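PDB 3F4W: putative hexulose 6 phosphate synthase from Salmonella typhimurium, which is of unproven function but belongs to the HUMPS family of TIM-barrel proteins, with two copies of the chain in its assembly. Local coordinates for residues R161-G166 with P181-V186; R144-D149 with K174-L179; I62-H67 with V89-S94. One frame throughout, in Å; residues are numbered along the deposited sequence.

Contact 1. Residues R161-G166 with P181-V186; sequences RIAVAG and PDVVIV
Ile-162 and Asp-182 exchange hydrogen bonds in both directions just before the parallel ladder between strands 161-165 and 183-186 begins. Two amides grip the carbonyl oxygen of Ile-162: Asp-182 N approaches Ile-162 O at 2.8 Å in the carbonyl plane, while Val-183 N, at 3.0 Å from the same oxygen, is tilted somewhat from that plane. In return, Ile-162 N donates to the anti lone pair of Asp-182 OD2 at 2.8 Å, in a fairly straight bond (161° at the hydrogen). The carboxylate is brought to that amide by a first torsion of -61°, which sets CG opposite the carbonyl carbon. Further along, Val-164 N donates to Val-183 O and Val-164 O accepts from Ile-185 N. One water, lying in the guanidinium plane of Arg-161, accepts from NH2 and donates to Asp-182 O.

Apolar contacts divide between the sheet's two faces. On one, Ala-163 CB meets Val-183 CB at 3.7 Å and Ala-165 CB meets Ile-185 CB at 3.5 Å, while Ile-185 CD1 touches the methyls of both alanines. The extended Arg-161 chain lies beside this row, with Val-183 CG2 over one face of its guanidinium and Asp-182 CB at the edge; the guanidinium and carboxylate planes stand 64° apart without their charged atoms meeting. On the other face Val-164 CG1 packs on Pro-181 CG at 3.9 Å, and Leu-150 of helix 147-156 covers both residues.

Side chains of strand 2-7 meet Val-183 and Ile-185, and a malonate ion lies close to Ala-165. Strands 161-165 and 183-186, joined through helix 173-177, form a beta-alpha-beta unit, the repeating element of the TIM barrel, here at its last two strands.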
# COMPACT_ATOMS: atom_id res chain seq x y z
N ARG A 161 18.12 -11.25 -6.62
CA ARG A 161 18.88 -10.20 -5.96
C ARG A 161 18.17 -9.96 -4.63
O ARG A 161 16.95 -10.08 -4.56
CB ARG A 161 18.85 -8.95 -6.83
CG ARG A 161 19.84 -7.86 -6.46
CD ARG A 161 19.69 -6.65 -7.39
NE ARG A 161 20.60 -5.57 -7.04
CZ ARG A 161 20.49 -4.32 -7.47
NH1 ARG A 161 19.50 -3.97 -8.29
NH2 ARG A 161 21.37 -3.41 -7.09
N ILE A 162 18.92 -9.62 -3.59
CA ILE A 162 18.33 -9.52 -2.25
C ILE A 162 18.60 -8.18 -1.58
O ILE A 162 19.74 -7.71 -1.55
CB ILE A 162 18.84 -10.63 -1.31
CG1 ILE A 162 18.57 -12.01 -1.92
CG2 ILE A 162 18.19 -10.51 0.06
CD1 ILE A 162 17.10 -12.33 -2.12
N ALA A 163 17.55 -7.58 -1.03
CA ALA A 163 17.67 -6.37 -0.22
C ALA A 163 17.23 -6.65 1.21
O ALA A 163 16.51 -7.62 1.46
CB ALA A 163 16.84 -5.23 -0.83
N VAL A 164 17.68 -5.83 2.15
CA VAL A 164 17.27 -5.99 3.53
C VAL A 164 17.03 -4.64 4.22
O VAL A 164 17.82 -3.70 4.10
CB VAL A 164 18.27 -6.85 4.34
CG1 VAL A 164 19.66 -6.23 4.33
CG2 VAL A 164 17.77 -7.06 5.76
N ALA A 165 15.91 -4.56 4.95
CA ALA A 165 15.52 -3.35 5.65
C ALA A 165 14.93 -3.71 7.01
O ALA A 165 14.26 -4.74 7.16
CB ALA A 165 14.50 -2.57 4.84
N GLY A 166 15.17 -2.86 8.00
CA GLY A 166 14.57 -3.04 9.30
C GLY A 166 15.34 -2.37 10.42
O GLY A 166 15.87 -3.04 11.30
N PRO A 181 24.05 -9.27 1.39
CA PRO A 181 22.89 -8.85 0.61
C PRO A 181 23.37 -7.99 -0.56
O PRO A 181 24.50 -7.52 -0.53
CB PRO A 181 22.09 -7.98 1.58
CG PRO A 181 22.83 -8.02 2.90
CD PRO A 181 24.21 -8.47 2.62
N ASP A 182 22.52 -7.79 -1.56
CA ASP A 182 22.87 -6.92 -2.67
C ASP A 182 22.56 -5.46 -2.36
O ASP A 182 23.24 -4.55 -2.82
CB ASP A 182 22.16 -7.37 -3.94
CG ASP A 182 22.53 -8.78 -4.34
OD1 ASP A 182 23.64 -8.97 -4.89
OD2 ASP A 182 21.72 -9.70 -4.11
N VAL A 183 21.52 -5.25 -1.55
CA VAL A 183 21.14 -3.90 -1.16
C VAL A 183 20.85 -3.84 0.33
O VAL A 183 20.12 -4.67 0.87
CB VAL A 183 19.90 -3.40 -1.94
CG1 VAL A 183 19.47 -2.01 -1.45
CG2 VAL A 183 20.18 -3.38 -3.44
N VAL A 184 21.44 -2.85 1.00
CA VAL A 184 21.14 -2.58 2.39
C VAL A 184 20.31 -1.30 2.45
O VAL A 184 20.72 -0.26 1.93
CB VAL A 184 22.42 -2.44 3.23
CG1 VAL A 184 22.08 -1.99 4.64
CG2 VAL A 184 23.18 -3.75 3.25
N ILE A 185 19.13 -1.39 3.07
CA ILE A 185 18.21 -0.26 3.16
C ILE A 185 18.27 0.37 4.55
O ILE A 185 18.17 -0.32 5.56
CB ILE A 185 16.76 -0.71 2.85
CG1 ILE A 185 16.66 -1.30 1.45
CG2 ILE A 185 15.79 0.46 3.01
CD1 ILE A 185 15.46 -2.22 1.23
N VAL A 186 18.44 1.69 4.59
CA VAL A 186 18.51 2.41 5.85
C VAL A 186 17.61 3.64 5.76
O VAL A 186 17.54 4.30 4.72
CB VAL A 186 19.95 2.85 6.18
CG1 VAL A 186 19.98 3.78 7.38
CG2 VAL A 186 20.82 1.63 6.44
O HOH W 1 23.93 -4.44 -5.62
O HOH W 2 16.93 -0.56 7.72

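Contact 2. Residues R144-D149 with K174-L179; sequences RKPIDD and KDYALL
Asp-175 makes the first touch on Ile-147, its CB lying 3.9 Å from Ile-147 CD1 where the two side chains cross at about a right angle. Its carboxylate points into the same neighbourhood as the Lys-145 ammonium, but NZ of Lys-145 and OD1 of Asp-175 remain 6.2 Å apart, so any attraction is probably a diffuse one.

Tyr-176 carries most of the contact. Its first torsion of -67° sets CG opposite the carbonyl carbon and sends the phenol from helix 173-177 toward the start of helix 147-156. Ile-147 covers one face of the ring in a CH-pi contact: CD1 stands 4.1 Å from the Tyr-176 centroid and 14° off the ring normal. The branch point of the same side chain bears on the ring carbon nearest it, Ile-147 CB to Tyr-176 CE1 at 3.6 Å. At the far end the hydroxyl fits closely against proline, with Pro-146 CD 3.1 Å from Tyr-176 OH. Val-164 of strand 161-165 and Leu-150 also touch this tyrosine, which places it within the helical layer around a TIM barrel, where successive helices pack on each other and on the strand between them.

Beyond the tyrosine, Leu-178 N bonds to Lys-174 O, and Leu-179 N to Tyr-176 O. Leu-179 turns toward the segment 144-149, its CD1 lying 4.0 Å from Ile-147 CG1, and it also rests on Leu-150 and Leu-154 farther along helix 147-156.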
# COMPACT_ATOMS: atom_id res chain seq x y z
N ARG A 144 11.63 -6.07 17.05
CA ARG A 144 11.96 -7.10 16.07
C ARG A 144 13.00 -6.64 15.04
O ARG A 144 13.10 -5.45 14.74
CB ARG A 144 10.69 -7.60 15.37
CG ARG A 144 9.64 -8.06 16.36
CD ARG A 144 8.35 -8.47 15.68
NE ARG A 144 7.27 -8.53 16.67
CZ ARG A 144 6.00 -8.74 16.38
NH1 ARG A 144 5.62 -8.92 15.12
NH2 ARG A 144 5.09 -8.77 17.35
N LYS A 145 13.77 -7.58 14.51
CA LYS A 145 14.80 -7.25 13.53
C LYS A 145 14.77 -8.23 12.35
O LYS A 145 14.27 -9.34 12.48
CB LYS A 145 16.18 -7.21 14.19
CG LYS A 145 16.55 -8.46 14.96
CD LYS A 145 17.84 -8.24 15.76
CE LYS A 145 18.37 -9.54 16.33
NZ LYS A 145 19.68 -9.35 17.03
N PRO A 146 15.29 -7.79 11.20
CA PRO A 146 15.17 -8.55 9.94
C PRO A 146 16.18 -9.68 9.78
O PRO A 146 16.01 -10.51 8.89
CB PRO A 146 15.45 -7.49 8.86
CG PRO A 146 15.66 -6.19 9.58
CD PRO A 146 15.97 -6.50 11.00
N ILE A 147 17.21 -9.73 10.62
CA ILE A 147 18.33 -10.64 10.36
C ILE A 147 17.93 -12.12 10.25
O ILE A 147 18.45 -12.84 9.38
CB ILE A 147 19.49 -10.44 11.36
CG1 ILE A 147 20.81 -10.92 10.74
CG2 ILE A 147 19.19 -11.11 12.69
CD1 ILE A 147 22.03 -10.27 11.32
N ASP A 148 17.02 -12.59 11.09
CA ASP A 148 16.60 -13.98 11.03
C ASP A 148 15.96 -14.27 9.68
O ASP A 148 16.23 -15.30 9.06
CB ASP A 148 15.65 -14.36 12.17
CG ASP A 148 15.61 -15.86 12.44
OD1 ASP A 148 16.24 -16.62 11.68
OD2 ASP A 148 14.96 -16.28 13.41
N ASP A 149 15.11 -13.36 9.21
CA ASP A 149 14.48 -13.51 7.90
C ASP A 149 15.51 -13.44 6.77
O ASP A 149 15.38 -14.15 5.77
CB ASP A 149 13.37 -12.47 7.70
CG ASP A 149 12.09 -12.84 8.44
OD1 ASP A 149 11.99 -13.98 8.95
OD2 ASP A 149 11.17 -12.00 8.49
N LYS A 174 27.23 -3.91 9.97
CA LYS A 174 28.22 -4.95 9.69
C LYS A 174 27.65 -6.37 9.78
O LYS A 174 27.98 -7.23 8.97
CB LYS A 174 29.44 -4.81 10.61
CG LYS A 174 30.60 -5.70 10.20
CD LYS A 174 31.68 -5.73 11.27
CE LYS A 174 32.77 -6.73 10.93
NZ LYS A 174 33.73 -6.89 12.06
N ASP A 175 26.79 -6.60 10.77
CA ASP A 175 26.12 -7.90 10.90
C ASP A 175 25.48 -8.31 9.59
O ASP A 175 25.55 -9.47 9.18
CB ASP A 175 25.05 -7.85 11.99
CG ASP A 175 25.62 -7.56 13.37
OD1 ASP A 175 24.84 -7.22 14.29
OD2 ASP A 175 26.86 -7.67 13.53
N TYR A 176 24.85 -7.35 8.93
CA TYR A 176 24.11 -7.61 7.70
C TYR A 176 25.02 -7.71 6.49
O TYR A 176 24.84 -8.57 5.63
CB TYR A 176 23.04 -6.54 7.48
CG TYR A 176 21.95 -6.62 8.52
CD1 TYR A 176 20.85 -7.45 8.34
CD2 TYR A 176 22.03 -5.89 9.70
CE1 TYR A 176 19.86 -7.54 9.29
CE2 TYR A 176 21.05 -5.97 10.66
CZ TYR A 176 19.96 -6.80 10.45
OH TYR A 176 18.98 -6.88 11.41
N ALA A 177 26.01 -6.81 6.42
CA ALA A 177 26.93 -6.77 5.30
C ALA A 177 27.66 -8.10 5.16
O ALA A 177 27.85 -8.60 4.05
CB ALA A 177 27.92 -5.63 5.46
N LEU A 178 28.06 -8.67 6.29
CA LEU A 178 28.79 -9.94 6.31
C LEU A 178 28.03 -11.06 5.63
O LEU A 178 28.63 -12.01 5.14
CB LEU A 178 29.12 -10.35 7.75
CG LEU A 178 30.32 -9.65 8.40
CD1 LEU A 178 30.29 -9.81 9.91
CD2 LEU A 178 31.62 -10.19 7.82
N LEU A 179 26.70 -10.96 5.61
CA LEU A 179 25.87 -12.00 5.02
C LEU A 179 25.79 -11.84 3.50
O LEU A 179 25.44 -12.78 2.78
CB LEU A 179 24.47 -12.00 5.64
CG LEU A 179 24.43 -12.40 7.11
CD1 LEU A 179 23.05 -12.20 7.71
CD2 LEU A 179 24.88 -13.84 7.28

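Contact 3. Residues I62-H67 with V89-S94; sequences IMDGGH and VLTIQS
The His-67 imidazole comes at a slant to Ser-94, with ND1 of His-67 3.5 Å from the backbone O of Ser-94. A first torsion of -168°, with CG opposite the backbone N, carries the ring on along helix 89-102, where it touches Ala-98 and Glu-101. The other flat group, the Asp-64 carboxylate, takes a weak bond from Gly-65 N at OD2, but its stronger partners belong to the second subunit, whose Thr-137 N bonds to OD1 and whose Asp-138 N bonds to OD2. A malonate ion lies about 5 Å from this side chain.

Between these two groups the apolar touch falls to Thr-91. Its methyl, CG2, packs 4.1 Å from Ile-62 CG2 and 4.0 Å from Gly-66 CA. Gly-66, having no side chain, allows the backbones to close to 4.9 Å between its CA and that of Thr-91. One turn later Ser-94 CB rests against His-67 N at 3.5 Å.

Water and the partner chain supply several polar links. One water donates to both Met-63 O and Thr-91 OG1, lying 2.8 Å from OG1 of Thr-91; another accepts from His-67 N and bonds weakly to Ser-94 OG. Asp-138 OD2 of the second subunit bonds to both Gly-66 N and Thr-91 OG1. Because Gly-65 is the N-cap, that carboxylate sits where the dipole of helix 66-75 would probably attract it, consistent with Asp-138 of the partner subunit bridging the two helix beginnings, alongside water and the direct packing of Thr-91 and Ser-94.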
# COMPACT_ATOMS: atom_id res chain seq x y z
N ILE A 62 2.72 -1.99 -3.51
CA ILE A 62 1.55 -2.35 -4.30
C ILE A 62 0.89 -3.65 -3.84
O ILE A 62 1.56 -4.66 -3.59
CB ILE A 62 1.92 -2.45 -5.79
CG1 ILE A 62 2.36 -1.08 -6.31
CG2 ILE A 62 0.74 -2.95 -6.60
CD1 ILE A 62 2.91 -1.11 -7.72
N MET A 63 -0.44 -3.62 -3.73
CA MET A 63 -1.20 -4.78 -3.28
C MET A 63 -2.22 -5.18 -4.34
O MET A 63 -2.73 -6.30 -4.34
CB MET A 63 -1.93 -4.44 -1.98
CG MET A 63 -2.64 -5.63 -1.33
SD MET A 63 -1.46 -6.82 -0.66
CE MET A 63 -2.53 -8.16 -0.14
N ASP A 64 -2.52 -4.25 -5.24
CA ASP A 64 -3.53 -4.48 -6.27
C ASP A 64 -3.33 -3.48 -7.40
O ASP A 64 -2.57 -2.51 -7.25
CB ASP A 64 -4.94 -4.33 -5.67
CG ASP A 64 -6.03 -4.81 -6.63
OD1 ASP A 64 -7.20 -4.40 -6.47
OD2 ASP A 64 -5.72 -5.60 -7.54
N GLY A 65 -3.99 -3.72 -8.52
CA GLY A 65 -3.89 -2.84 -9.67
C GLY A 65 -2.44 -2.72 -10.10
O GLY A 65 -1.96 -1.62 -10.40
N GLY A 66 -1.76 -3.85 -10.12
CA GLY A 66 -0.32 -3.91 -10.33
C GLY A 66 0.23 -3.14 -11.51
O GLY A 66 1.11 -2.29 -11.34
N HIS A 67 -0.24 -3.44 -12.71
CA HIS A 67 0.32 -2.79 -13.89
C HIS A 67 0.05 -1.30 -13.91
O HIS A 67 0.94 -0.50 -14.19
CB HIS A 67 -0.19 -3.44 -15.17
CG HIS A 67 0.58 -3.02 -16.39
ND1 HIS A 67 1.45 -3.87 -17.05
CD2 HIS A 67 0.62 -1.84 -17.06
CE1 HIS A 67 1.98 -3.23 -18.07
NE2 HIS A 67 1.50 -2.00 -18.10
N VAL A 89 -0.07 -13.56 -6.87
CA VAL A 89 0.95 -13.68 -7.91
C VAL A 89 0.57 -12.93 -9.19
O VAL A 89 1.44 -12.43 -9.91
CB VAL A 89 1.28 -15.15 -8.25
CG1 VAL A 89 1.99 -15.79 -7.09
CG2 VAL A 89 0.01 -15.92 -8.58
N LEU A 90 -0.73 -12.85 -9.47
CA LEU A 90 -1.25 -12.08 -10.60
C LEU A 90 -0.76 -10.64 -10.54
O LEU A 90 -0.33 -10.07 -11.55
CB LEU A 90 -2.79 -12.07 -10.57
CG LEU A 90 -3.59 -13.11 -11.35
CD1 LEU A 90 -2.75 -14.31 -11.72
CD2 LEU A 90 -4.84 -13.52 -10.57
N THR A 91 -0.85 -10.04 -9.36
CA THR A 91 -0.44 -8.66 -9.15
C THR A 91 1.07 -8.51 -9.28
O THR A 91 1.56 -7.57 -9.90
CB THR A 91 -0.92 -8.14 -7.78
OG1 THR A 91 -2.35 -8.11 -7.76
CG2 THR A 91 -0.39 -6.75 -7.51
N ILE A 92 1.82 -9.44 -8.69
CA ILE A 92 3.27 -9.39 -8.80
C ILE A 92 3.68 -9.47 -10.26
O ILE A 92 4.55 -8.72 -10.71
CB ILE A 92 3.93 -10.50 -7.98
CG1 ILE A 92 3.83 -10.15 -6.49
CG2 ILE A 92 5.38 -10.69 -8.40
CD1 ILE A 92 4.30 -11.23 -5.56
N GLN A 93 3.03 -10.35 -11.01
CA GLN A 93 3.35 -10.52 -12.42
C GLN A 93 2.98 -9.30 -13.28
O GLN A 93 3.66 -8.99 -14.25
CB GLN A 93 2.68 -11.79 -12.96
CG GLN A 93 3.22 -13.06 -12.33
CD GLN A 93 2.71 -14.32 -13.00
OE1 GLN A 93 3.49 -15.22 -13.34
NE2 GLN A 93 1.40 -14.40 -13.20
N SER A 94 1.90 -8.61 -12.91
CA SER A 94 1.48 -7.40 -13.62
C SER A 94 2.49 -6.29 -13.41
O SER A 94 2.84 -5.57 -14.34
CB SER A 94 0.11 -6.91 -13.13
OG SER A 94 -0.93 -7.74 -13.63
O HOH W 3 -3.95 -8.98 -5.57
O HOH W 4 -2.53 -5.04 -13.23

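Overall arrangement
All three contacts belong to one eight-stranded parallel barrel and its surrounding helices. Contact 3 comes first along the chain and is complete before the other two begin. Contacts 1 and 2 interlock, their segments alternating in sequence, and their centres lie only 9 Å apart; they touch where Pro-146 packs on Val-164 and where Pro-181 meets Tyr-176. Val-164 of strand 161-165 packs the barrel wall against its helical coat. Contact 3 stands apart, its centre about 22 Å from that of contact 1 and 28 Å from that of contact 2. Both contacts 2 and 3 reach the second subunit: Arg-144, in segment 144-149, forms a salt bridge with its Asp-88 and packs on its Leu-90.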